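Local coordinates for protein 2-methyl-aconitate isomerase (PDB 5K87) that catalyses the cis-trans isomerisation of 2-methyl-aconitate in the 2-methylcitrate route of propionate breakdown, by base-catalysed proton abstraction and rotation about a C-C bond, at residues N86-Y91 with T138-Q143; K148-H153 with I181-P186; A222-I227 with M323-V328; T281-F286 with A312-K317. The protein carries 1 engineered substitution. All blocks are in the same frame, centred on the assembly; numbering follows the deposited sequence.

Interaction 1. Residues N86-Y91 with T138-Q143; sequences NHDVDY and TVRIWQ
Asp88 OD2 takes two hydrogen bonds from one residue: the backbone N of Arg140 at 2.9 Å, by way of the anti lone pair, and Arg140 NE at 3.0 Å, from above the carboxylate plane. The other oxygen, Asp88 OD1, receives Arg140 NH2 at 2.8 Å with the N-H almost straight. The guanidinium thus grips the carboxylate side-on, both oxygens lying close to its own plane although the two planes are turned 46° apart. A bend at chi3 (-61°) folds the arginine back over this carboxylate, one guanidinium face lies under the peptide joining Asn86 to His87, and NH1 reaches Asn86 OD1 through a water. With an alanine here in place of Arg140, the Asp88 carboxylate would probably keep the backbone N as its one donor from this strand, and the peptide after Asn86 would lose its flat support. Beyond the salt bridge, the CE3 edge of Trp142 points at the face of the His87 ring in a T-shaped pair, planes at 79°, while His87 NE2 bonds to Thr149. Parallel pairing follows, with Trp142 N to Val89 O and Tyr91 N to Trp142 O both 2.9 Å. Val89, Ile141 and Tyr91 share the face covered by helix 113-122, and strands 75-81 and 148-157 flank the pair on its outer edges.

Interaction 2. Residues K148-H153 with I181-P186; sequences KTIIAH and IEFMNP
Glu182 and His153 meet obliquely, ring and carboxylate planes 56° apart: His153 NE2 gives its hydrogen to Glu182 OE1 at 2.8 Å, arriving from well above the carboxylate plane. The glutamate is extended beyond CG, which carries OE1 across to the neighbouring strand, while its OE2 forms a salt bridge with Lys379 and His153 ND1 bonds to Thr138. Thr149 and Met184 lie side by side, CG2 of the threonine 4.0 Å from CG of the methionine. The other face is apolar. There Ile150 runs alongside Phe183, with Ile150 CD1 3.8 Å from Phe183 CD2. Ile150 CG2 stands over the middle of that ring and, in one of the two modelled conformers of Ile181, also touches that residue. At the far end Lys148, bent at chi2 (-68°), brings NZ nearly in line with the carbonyl of Asn185, 2.8 Å from its O, and also bonds to Ala187 O. Two waters bridge Thr149 to Met184 O where the strands part. This is an antiparallel strand pair with one mixed face, where Ile151 and Met184 sit beside the His153-Glu182 pair, and one apolar face, the latter turned to helices 113-122 and 324-334, as in the sheet-wrapped helices of the diaminopimelate epimerase clan.

Interaction 3. Residues A222-I227 with M323-V328; sequences AGIPTI and MGTAAV
Ile224 leans on Thr325, and its branches can be followed outward from CB. That atom already lies 3.6 Å from Thr325 CB. CG2, wedged between the isoleucine's own backbone N and carbonyl carbon (chi1 -165° sends CG1 the other way), is 3.5 Å from Thr325 OG1 and stands over the start of the helix near Ala326 N. At the tip, CD1 passes the same hydroxyl oxygen at 3.8 Å. The two side chains thus lie across one another, with OG1 edged by methyl groups on this side; its polar partner is the bound malonate, which also takes a hydrogen bond from Gly324 N. The motif is an anion held at a helix N-terminus: Met323, an inferred proton donor or acceptor, occupies the N-cap position, and helix 324-334 begins directly after it, so the helix dipole would probably favour a bound carboxylate. Against the side of the helix, Gly223 lets the loop before strand 225-230 come in close. Its CA sits 3.6 Å from Val328 CG1, and a CB there would run into Thr325 O and Val328 CB as well as its own preceding carbonyl. Thr325 CG2 meets Gly223 O at 3.7 Å. From within strand 225-230, Thr226 OG1 donates to Ile224 O at 3.0 Å from above the carbonyl plane, tying the strand's start to the loop before it, while Val328 also packs on Pro186 and on Ala380 and Met382 of strand 374-391.

Interaction 4. Residues T281-F286 with A312-K317; sequences TPKIAF and ALSMGK
Lys283 NZ donates to Ser314 OG at 2.9 Å, joining two residues that bind substrate. The same ammonium gives a hydrogen to a water 3.0 Å from NZ, and this water also accepts from Met315 N, so the lysine holds the serine directly and the next peptide at one remove. A further partner of NZ is His280 ND1. The lysine chain bends at chi2 (-62°) and is extended from there, which takes CD past Leu313 O and brings NZ to the serine; Ser314 in turn holds OG anti to its backbone N (chi1 -170°). Replacing Lys283 by a leucine would probably leave Ser314 OG without this donor, the bridging water with one anchor fewer, and the site without this lysine's positive charge. Further out, Leu313 N meets Ile284 O at 2.9 Å, practically straight, and Ile284 CG2 lies beside Leu313 CB at 4.0 Å. Ala285 and Ala312 pair through their CB atoms, 3.8 Å apart. A second water spans Ile284 N and Leu313 O where the antiparallel strands diverge, and a type I' turn from Ser314 to Lys317 leads strand 308-314 back into strand 317-318. A lysine and a hydroxyl fixed side by side suit the carboxylates of an aconitate: the charge would probably attract the anion, and the serine offers it a polar neighbour.

In the fold
Interactions 1 and 2 come first along the chain and sit on one side of its centre, their centres 9 Å apart, joined through the adjacent strands 135-143 and 148-157. Interactions 3 and 4 follow, 10 Å apart, sharing the parallel strands 225-230 and 283-288; residues 281-317 fall wholly within the span between 222-227 and 323-328. Interactions 1 and 4 lie on opposite sides of the chain's centre, about 27 Å between centres. Interaction 2 meets interaction 3 where Phe183 and Pro186 pack on Val328 of helix 324-334. The malonate lies near residues from both sides, consistent with an active site between two halves of the chain.

Interaction 1. Residues N86-Y91 with T138-Q143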
# COMPACT_ATOMS: atom_id res chain seq x y z
N ASN A 86 -34.22 2.05 -16.12
CA ASN A 86 -33.26 1.34 -16.96
C ASN A 86 -31.85 1.26 -16.37
O ASN A 86 -30.87 1.16 -17.11
CB ASN A 86 -33.23 1.94 -18.37
CG ASN A 86 -34.61 2.09 -18.97
OD1 ASN A 86 -35.40 1.15 -18.98
ND2 ASN A 86 -34.92 3.30 -19.43
N HIS A 87 -31.76 1.33 -15.05
CA HIS A 87 -30.50 1.08 -14.35
C HIS A 87 -30.70 0.05 -13.27
O HIS A 87 -31.80 -0.09 -12.73
CB HIS A 87 -29.91 2.36 -13.77
CG HIS A 87 -29.50 3.36 -14.81
ND1 HIS A 87 -30.42 4.12 -15.50
CD2 HIS A 87 -28.28 3.70 -15.29
CE1 HIS A 87 -29.78 4.89 -16.36
NE2 HIS A 87 -28.48 4.66 -16.25
N ASP A 88 -29.64 -0.68 -12.97
CA ASP A 88 -29.70 -1.73 -11.96
C ASP A 88 -29.15 -1.31 -10.60
O ASP A 88 -29.70 -1.67 -9.55
CB ASP A 88 -28.94 -2.95 -12.45
CG ASP A 88 -29.48 -3.48 -13.74
OD1 ASP A 88 -30.66 -3.91 -13.74
OD2 ASP A 88 -28.77 -3.48 -14.76
N VAL A 89 -28.07 -0.56 -10.60
CA VAL A 89 -27.37 -0.30 -9.36
C VAL A 89 -26.87 1.14 -9.37
O VAL A 89 -26.47 1.65 -10.42
CB VAL A 89 -26.19 -1.31 -9.17
CG1 VAL A 89 -25.19 -1.20 -10.32
CG2 VAL A 89 -25.50 -1.13 -7.82
N ASP A 90 -26.93 1.81 -8.22
CA ASP A 90 -26.35 3.14 -8.04
C ASP A 90 -24.95 3.02 -7.44
O ASP A 90 -24.73 2.27 -6.48
CB ASP A 90 -27.19 3.99 -7.10
CG ASP A 90 -28.48 4.49 -7.73
OD1 ASP A 90 -28.72 4.25 -8.93
OD2 ASP A 90 -29.24 5.15 -7.00
N TYR A 91 -24.03 3.81 -7.98
CA TYR A 91 -22.61 3.71 -7.65
C TYR A 91 -22.09 5.08 -7.18
O TYR A 91 -22.12 6.05 -7.94
CB TYR A 91 -21.88 3.23 -8.90
CG TYR A 91 -20.37 3.37 -9.00
CD1 TYR A 91 -19.55 3.39 -7.87
CD2 TYR A 91 -19.76 3.46 -10.24
CE1 TYR A 91 -18.17 3.50 -7.99
CE2 TYR A 91 -18.39 3.56 -10.37
CZ TYR A 91 -17.60 3.59 -9.24
OH TYR A 91 -16.24 3.70 -9.35
N THR A 138 -25.30 -8.06 -18.26
CA THR A 138 -25.06 -6.66 -18.58
C THR A 138 -25.61 -5.78 -17.45
O THR A 138 -26.82 -5.64 -17.28
CB THR A 138 -25.71 -6.31 -19.93
OG1 THR A 138 -25.02 -7.02 -20.97
CG2 THR A 138 -25.63 -4.83 -20.21
N VAL A 139 -24.69 -5.24 -16.66
CA VAL A 139 -25.06 -4.43 -15.50
C VAL A 139 -25.13 -2.97 -15.91
O VAL A 139 -24.13 -2.41 -16.39
CB VAL A 139 -24.05 -4.61 -14.35
CG1 VAL A 139 -24.49 -3.80 -13.15
CG2 VAL A 139 -23.93 -6.08 -13.97
N ARG A 140 -26.29 -2.37 -15.71
CA ARG A 140 -26.50 -0.97 -16.05
C ARG A 140 -26.29 -0.13 -14.80
O ARG A 140 -27.09 -0.15 -13.86
CB ARG A 140 -27.91 -0.77 -16.62
CG ARG A 140 -28.20 -1.66 -17.84
CD ARG A 140 -29.69 -1.79 -18.13
NE ARG A 140 -30.40 -2.39 -17.01
CZ ARG A 140 -31.72 -2.43 -16.89
NH1 ARG A 140 -32.50 -1.91 -17.83
NH2 ARG A 140 -32.27 -2.99 -15.82
N ILE A 141 -25.16 0.58 -14.76
CA ILE A 141 -24.75 1.30 -13.57
C ILE A 141 -25.11 2.77 -13.68
O ILE A 141 -24.79 3.41 -14.67
CB ILE A 141 -23.22 1.18 -13.36
CG1 ILE A 141 -22.80 -0.29 -13.24
CG2 ILE A 141 -22.80 1.95 -12.13
CD1 ILE A 141 -21.32 -0.52 -13.47
N TRP A 142 -25.78 3.29 -12.66
CA TRP A 142 -25.98 4.73 -12.54
C TRP A 142 -24.83 5.27 -11.70
O TRP A 142 -24.73 4.99 -10.50
CB TRP A 142 -27.32 5.04 -11.88
CG TRP A 142 -27.56 6.51 -11.67
CD1 TRP A 142 -27.68 7.15 -10.47
CD2 TRP A 142 -27.70 7.51 -12.69
NE1 TRP A 142 -27.90 8.50 -10.68
CE2 TRP A 142 -27.91 8.74 -12.03
CE3 TRP A 142 -27.67 7.48 -14.09
CZ2 TRP A 142 -28.09 9.93 -12.73
CZ3 TRP A 142 -27.85 8.68 -14.78
CH2 TRP A 142 -28.06 9.88 -14.09
N GLN A 143 -23.96 6.02 -12.36
CA GLN A 143 -22.83 6.66 -11.70
C GLN A 143 -23.39 7.90 -11.01
O GLN A 143 -23.69 8.90 -11.67
CB GLN A 143 -21.74 7.00 -12.71
CG GLN A 143 -20.33 6.84 -12.14
CD GLN A 143 -20.14 7.63 -10.87
OE1 GLN A 143 -20.62 8.76 -10.75
NE2 GLN A 143 -19.48 7.04 -9.89
O HOH W 1 -35.30 -1.73 -18.03

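Interaction 2. Residues K148-H153 with I181-P186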
# COMPACT_ATOMS: atom_id res chain seq x y z
N LYS A 148 -24.20 9.77 -14.75
CA LYS A 148 -23.96 9.16 -16.06
C LYS A 148 -24.22 7.66 -16.01
O LYS A 148 -24.09 7.04 -14.96
CB LYS A 148 -22.50 9.39 -16.49
CG LYS A 148 -22.15 10.82 -16.85
CD LYS A 148 -22.87 11.26 -18.12
CE LYS A 148 -22.42 12.64 -18.57
NZ LYS A 148 -23.22 13.10 -19.75
N THR A 149 -24.56 7.08 -17.16
CA THR A 149 -24.74 5.64 -17.28
C THR A 149 -23.43 4.98 -17.68
O THR A 149 -22.73 5.44 -18.60
CB THR A 149 -25.77 5.32 -18.38
OG1 THR A 149 -27.03 5.90 -18.03
CG2 THR A 149 -25.93 3.80 -18.55
N ILE A 150 -23.09 3.89 -16.99
CA ILE A 150 -21.95 3.07 -17.39
C ILE A 150 -22.42 1.62 -17.42
O ILE A 150 -23.18 1.20 -16.56
CB ILE A 150 -20.78 3.23 -16.42
CG1 ILE A 150 -20.35 4.69 -16.36
CG2 ILE A 150 -19.64 2.34 -16.85
CD1 ILE A 150 -19.43 4.97 -15.21
N ILE A 151 -22.00 0.87 -18.43
CA ILE A 151 -22.40 -0.53 -18.57
C ILE A 151 -21.21 -1.43 -18.28
O ILE A 151 -20.10 -1.17 -18.75
CB ILE A 151 -22.88 -0.81 -20.00
CG1 ILE A 151 -23.98 0.18 -20.42
CG2 ILE A 151 -23.35 -2.24 -20.14
CD1 ILE A 151 -25.24 0.11 -19.59
N ALA A 152 -21.42 -2.49 -17.50
CA ALA A 152 -20.39 -3.50 -17.31
C ALA A 152 -20.91 -4.86 -17.75
O ALA A 152 -21.94 -5.31 -17.27
CB ALA A 152 -19.96 -3.56 -15.86
N HIS A 153 -20.22 -5.49 -18.69
CA HIS A 153 -20.60 -6.81 -19.18
C HIS A 153 -19.84 -7.84 -18.38
O HIS A 153 -18.68 -8.14 -18.67
CB HIS A 153 -20.32 -6.94 -20.68
CG HIS A 153 -21.01 -5.91 -21.51
ND1 HIS A 153 -22.35 -5.99 -21.83
CD2 HIS A 153 -20.55 -4.78 -22.09
CE1 HIS A 153 -22.68 -4.95 -22.57
NE2 HIS A 153 -21.61 -4.20 -22.74
N ILE A 181 -16.38 -2.63 -20.46
CA ILE A 181 -17.07 -1.50 -19.87
C ILE A 181 -17.46 -0.49 -20.94
O ILE A 181 -16.72 -0.31 -21.91
CB ILE A 181 -16.17 -0.77 -18.85
CG1 ILE A 181 -15.59 -1.77 -17.85
CG2 ILE A 181 -16.94 0.32 -18.13
CD1 ILE A 181 -16.63 -2.47 -17.04
N GLU A 182 -18.61 0.16 -20.78
CA GLU A 182 -19.04 1.17 -21.74
C GLU A 182 -19.56 2.40 -21.03
O GLU A 182 -20.58 2.34 -20.32
CB GLU A 182 -20.15 0.64 -22.63
CG GLU A 182 -19.81 -0.67 -23.32
CD GLU A 182 -20.93 -1.19 -24.17
OE1 GLU A 182 -20.81 -2.32 -24.67
OE2 GLU A 182 -21.93 -0.46 -24.34
N PHE A 183 -18.89 3.53 -21.25
CA PHE A 183 -19.26 4.79 -20.65
C PHE A 183 -20.17 5.50 -21.64
O PHE A 183 -19.70 6.02 -22.67
CB PHE A 183 -18.01 5.63 -20.39
CG PHE A 183 -17.07 5.01 -19.38
CD1 PHE A 183 -16.24 3.95 -19.74
CD2 PHE A 183 -16.98 5.50 -18.09
CE1 PHE A 183 -15.35 3.39 -18.81
CE2 PHE A 183 -16.11 4.95 -17.16
CZ PHE A 183 -15.29 3.89 -17.52
N MET A 184 -21.47 5.51 -21.36
CA MET A 184 -22.44 6.09 -22.29
C MET A 184 -22.45 7.61 -22.21
O MET A 184 -22.35 8.18 -21.12
CB MET A 184 -23.84 5.56 -21.98
CG MET A 184 -23.96 4.05 -21.99
SD MET A 184 -23.42 3.26 -23.52
CE MET A 184 -24.57 3.97 -24.70
N ASN A 185 -22.56 8.26 -23.37
CA ASN A 185 -22.72 9.71 -23.44
C ASN A 185 -21.78 10.46 -22.48
O ASN A 185 -22.25 11.20 -21.61
CB ASN A 185 -24.18 10.08 -23.18
CG ASN A 185 -24.46 11.57 -23.36
OD1 ASN A 185 -23.89 12.22 -24.23
ND2 ASN A 185 -25.34 12.10 -22.51
N PRO A 186 -20.46 10.23 -22.60
CA PRO A 186 -19.55 10.71 -21.56
C PRO A 186 -19.37 12.23 -21.47
O PRO A 186 -18.96 12.70 -20.41
CB PRO A 186 -18.22 10.03 -21.92
CG PRO A 186 -18.32 9.79 -23.39
CD PRO A 186 -19.76 9.46 -23.63
O HOH W 2 -20.71 7.53 -18.91
O HOH W 3 -24.71 8.60 -19.58

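Interaction 3. Residues A222-I227 with M323-V328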
# COMPACT_ATOMS: atom_id res chain seq x y z
N ALA A 222 -15.12 14.86 -20.23
CA ALA A 222 -15.66 13.57 -20.66
C ALA A 222 -14.94 12.50 -19.84
O ALA A 222 -13.72 12.43 -19.87
CB ALA A 222 -15.42 13.37 -22.15
N GLY A 223 -15.69 11.69 -19.10
CA GLY A 223 -15.11 10.76 -18.15
C GLY A 223 -14.81 11.45 -16.83
O GLY A 223 -15.32 11.06 -15.78
N ILE A 224 -13.98 12.50 -16.90
CA ILE A 224 -13.67 13.37 -15.78
C ILE A 224 -13.12 14.64 -16.43
O ILE A 224 -12.57 14.57 -17.53
CB ILE A 224 -12.63 12.69 -14.84
CG1 ILE A 224 -12.52 13.37 -13.47
CG2 ILE A 224 -11.27 12.55 -15.52
CD1 ILE A 224 -12.02 12.43 -12.36
N PRO A 225 -13.29 15.81 -15.79
CA PRO A 225 -12.69 17.00 -16.41
C PRO A 225 -11.18 16.85 -16.45
O PRO A 225 -10.57 16.52 -15.42
CB PRO A 225 -13.12 18.14 -15.48
CG PRO A 225 -14.31 17.63 -14.75
CD PRO A 225 -14.12 16.15 -14.62
N THR A 226 -10.57 17.08 -17.61
CA THR A 226 -9.16 16.81 -17.82
C THR A 226 -8.51 17.91 -18.64
O THR A 226 -9.08 18.39 -19.64
CB THR A 226 -8.95 15.45 -18.54
OG1 THR A 226 -9.61 14.41 -17.81
CG2 THR A 226 -7.48 15.12 -18.64
N ILE A 227 -7.31 18.31 -18.22
CA ILE A 227 -6.48 19.25 -18.95
C ILE A 227 -5.35 18.46 -19.57
O ILE A 227 -4.58 17.82 -18.86
CB ILE A 227 -5.85 20.26 -17.98
CG1 ILE A 227 -6.91 20.99 -17.17
CG2 ILE A 227 -4.97 21.24 -18.73
CD1 ILE A 227 -6.44 21.43 -15.79
N MET A 323 -5.79 6.39 -14.96
CA MET A 323 -7.13 6.40 -14.38
C MET A 323 -8.14 6.04 -15.48
O MET A 323 -8.01 6.47 -16.63
CB MET A 323 -7.46 7.78 -13.81
CG MET A 323 -6.52 8.26 -12.72
SD MET A 323 -5.10 9.19 -13.34
CE MET A 323 -5.85 10.77 -13.73
N GLY A 324 -9.14 5.24 -15.13
CA GLY A 324 -10.14 4.84 -16.11
C GLY A 324 -10.93 6.03 -16.64
O GLY A 324 -11.27 6.09 -17.83
N THR A 325 -11.23 6.98 -15.76
CA THR A 325 -11.90 8.20 -16.19
C THR A 325 -11.06 8.99 -17.19
O THR A 325 -11.58 9.48 -18.21
CB THR A 325 -12.21 9.10 -15.01
OG1 THR A 325 -11.01 9.30 -14.27
CG2 THR A 325 -13.29 8.48 -14.12
N ALA A 326 -9.77 9.11 -16.91
CA ALA A 326 -8.87 9.81 -17.82
C ALA A 326 -8.75 9.05 -19.13
O ALA A 326 -8.60 9.68 -20.18
CB ALA A 326 -7.52 10.00 -17.18
N ALA A 327 -8.82 7.72 -19.10
CA ALA A 327 -8.80 6.94 -20.32
C ALA A 327 -10.00 7.28 -21.20
O ALA A 327 -9.88 7.36 -22.42
CB ALA A 327 -8.75 5.44 -20.01
N VAL A 328 -11.17 7.48 -20.59
CA VAL A 328 -12.34 7.95 -21.31
C VAL A 328 -12.08 9.33 -21.92
O VAL A 328 -12.42 9.57 -23.09
CB VAL A 328 -13.58 7.99 -20.42
CG1 VAL A 328 -14.73 8.71 -21.12
CG2 VAL A 328 -13.97 6.56 -20.02

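Interaction 4. Residues T281-F286 with A312-K317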
# COMPACT_ATOMS: atom_id res chain seq x y z
N THR A 281 -10.58 16.86 -9.05
CA THR A 281 -10.94 17.31 -10.39
C THR A 281 -10.58 18.78 -10.52
O THR A 281 -10.65 19.53 -9.54
CB THR A 281 -12.46 17.09 -10.66
OG1 THR A 281 -13.22 17.72 -9.62
CG2 THR A 281 -12.81 15.62 -10.67
N PRO A 282 -10.16 19.22 -11.71
CA PRO A 282 -9.88 18.41 -12.90
C PRO A 282 -8.58 17.64 -12.75
O PRO A 282 -7.76 17.95 -11.86
CB PRO A 282 -9.71 19.46 -14.00
CG PRO A 282 -9.12 20.64 -13.27
CD PRO A 282 -9.85 20.64 -11.94
N LYS A 283 -8.38 16.65 -13.61
CA LYS A 283 -7.09 15.98 -13.73
C LYS A 283 -6.21 16.75 -14.71
O LYS A 283 -6.71 17.51 -15.56
CB LYS A 283 -7.30 14.56 -14.25
CG LYS A 283 -8.21 13.72 -13.36
CD LYS A 283 -7.65 13.51 -11.96
CE LYS A 283 -8.50 12.55 -11.14
NZ LYS A 283 -8.01 12.47 -9.72
N ILE A 284 -4.90 16.56 -14.60
CA ILE A 284 -3.95 17.09 -15.57
C ILE A 284 -3.11 15.96 -16.15
O ILE A 284 -2.71 15.03 -15.43
CB ILE A 284 -3.08 18.22 -14.97
CG1 ILE A 284 -2.18 18.86 -16.03
CG2 ILE A 284 -2.29 17.74 -13.75
CD1 ILE A 284 -1.63 20.21 -15.60
N ALA A 285 -2.86 16.02 -17.45
CA ALA A 285 -2.14 14.98 -18.18
C ALA A 285 -1.30 15.60 -19.28
O ALA A 285 -1.56 16.71 -19.74
CB ALA A 285 -3.12 13.98 -18.77
N PHE A 286 -0.27 14.87 -19.69
CA PHE A 286 0.54 15.32 -20.81
C PHE A 286 0.66 14.25 -21.88
O PHE A 286 0.64 13.05 -21.57
CB PHE A 286 1.89 15.92 -20.37
CG PHE A 286 2.77 15.01 -19.55
CD1 PHE A 286 2.61 14.91 -18.18
CD2 PHE A 286 3.82 14.32 -20.14
CE1 PHE A 286 3.45 14.11 -17.42
CE2 PHE A 286 4.66 13.52 -19.39
CZ PHE A 286 4.47 13.42 -18.02
N ALA A 312 -0.62 10.85 -16.76
CA ALA A 312 -1.55 11.69 -16.02
C ALA A 312 -1.17 11.77 -14.56
O ALA A 312 -0.54 10.85 -14.02
CB ALA A 312 -2.97 11.18 -16.16
N LEU A 313 -1.56 12.86 -13.91
CA LEU A 313 -1.41 12.98 -12.47
C LEU A 313 -2.74 12.75 -11.79
O LEU A 313 -3.80 13.06 -12.34
CB LEU A 313 -0.87 14.36 -12.07
CG LEU A 313 0.63 14.56 -12.22
CD1 LEU A 313 1.00 14.84 -13.67
CD2 LEU A 313 1.11 15.69 -11.30
N SER A 314 -2.69 12.20 -10.58
CA SER A 314 -3.88 12.10 -9.75
C SER A 314 -3.49 12.43 -8.33
O SER A 314 -2.52 11.89 -7.80
CB SER A 314 -4.49 10.71 -9.83
OG SER A 314 -5.76 10.68 -9.20
N MET A 315 -4.22 13.36 -7.73
CA MET A 315 -3.97 13.76 -6.35
C MET A 315 -2.52 14.18 -6.13
O MET A 315 -1.94 13.90 -5.08
CB MET A 315 -4.39 12.66 -5.37
CG MET A 315 -5.82 12.13 -5.58
SD MET A 315 -7.10 13.39 -5.47
CE MET A 315 -7.05 13.73 -3.70
N GLY A 316 -1.92 14.84 -7.12
CA GLY A 316 -0.61 15.43 -6.97
C GLY A 316 0.58 14.54 -7.27
O GLY A 316 1.72 14.90 -6.98
N LYS A 317 0.33 13.36 -7.84
CA LYS A 317 1.42 12.46 -8.21
C LYS A 317 1.18 11.90 -9.59
O LYS A 317 0.03 11.72 -9.99
CB LYS A 317 1.49 11.29 -7.22
CG LYS A 317 1.91 11.68 -5.81
CD LYS A 317 3.39 12.02 -5.76
CE LYS A 317 3.77 12.59 -4.40
NZ LYS A 317 3.51 11.61 -3.31
O HOH W 4 -6.22 14.77 -9.23
O HOH W 5 -4.69 15.54 -11.49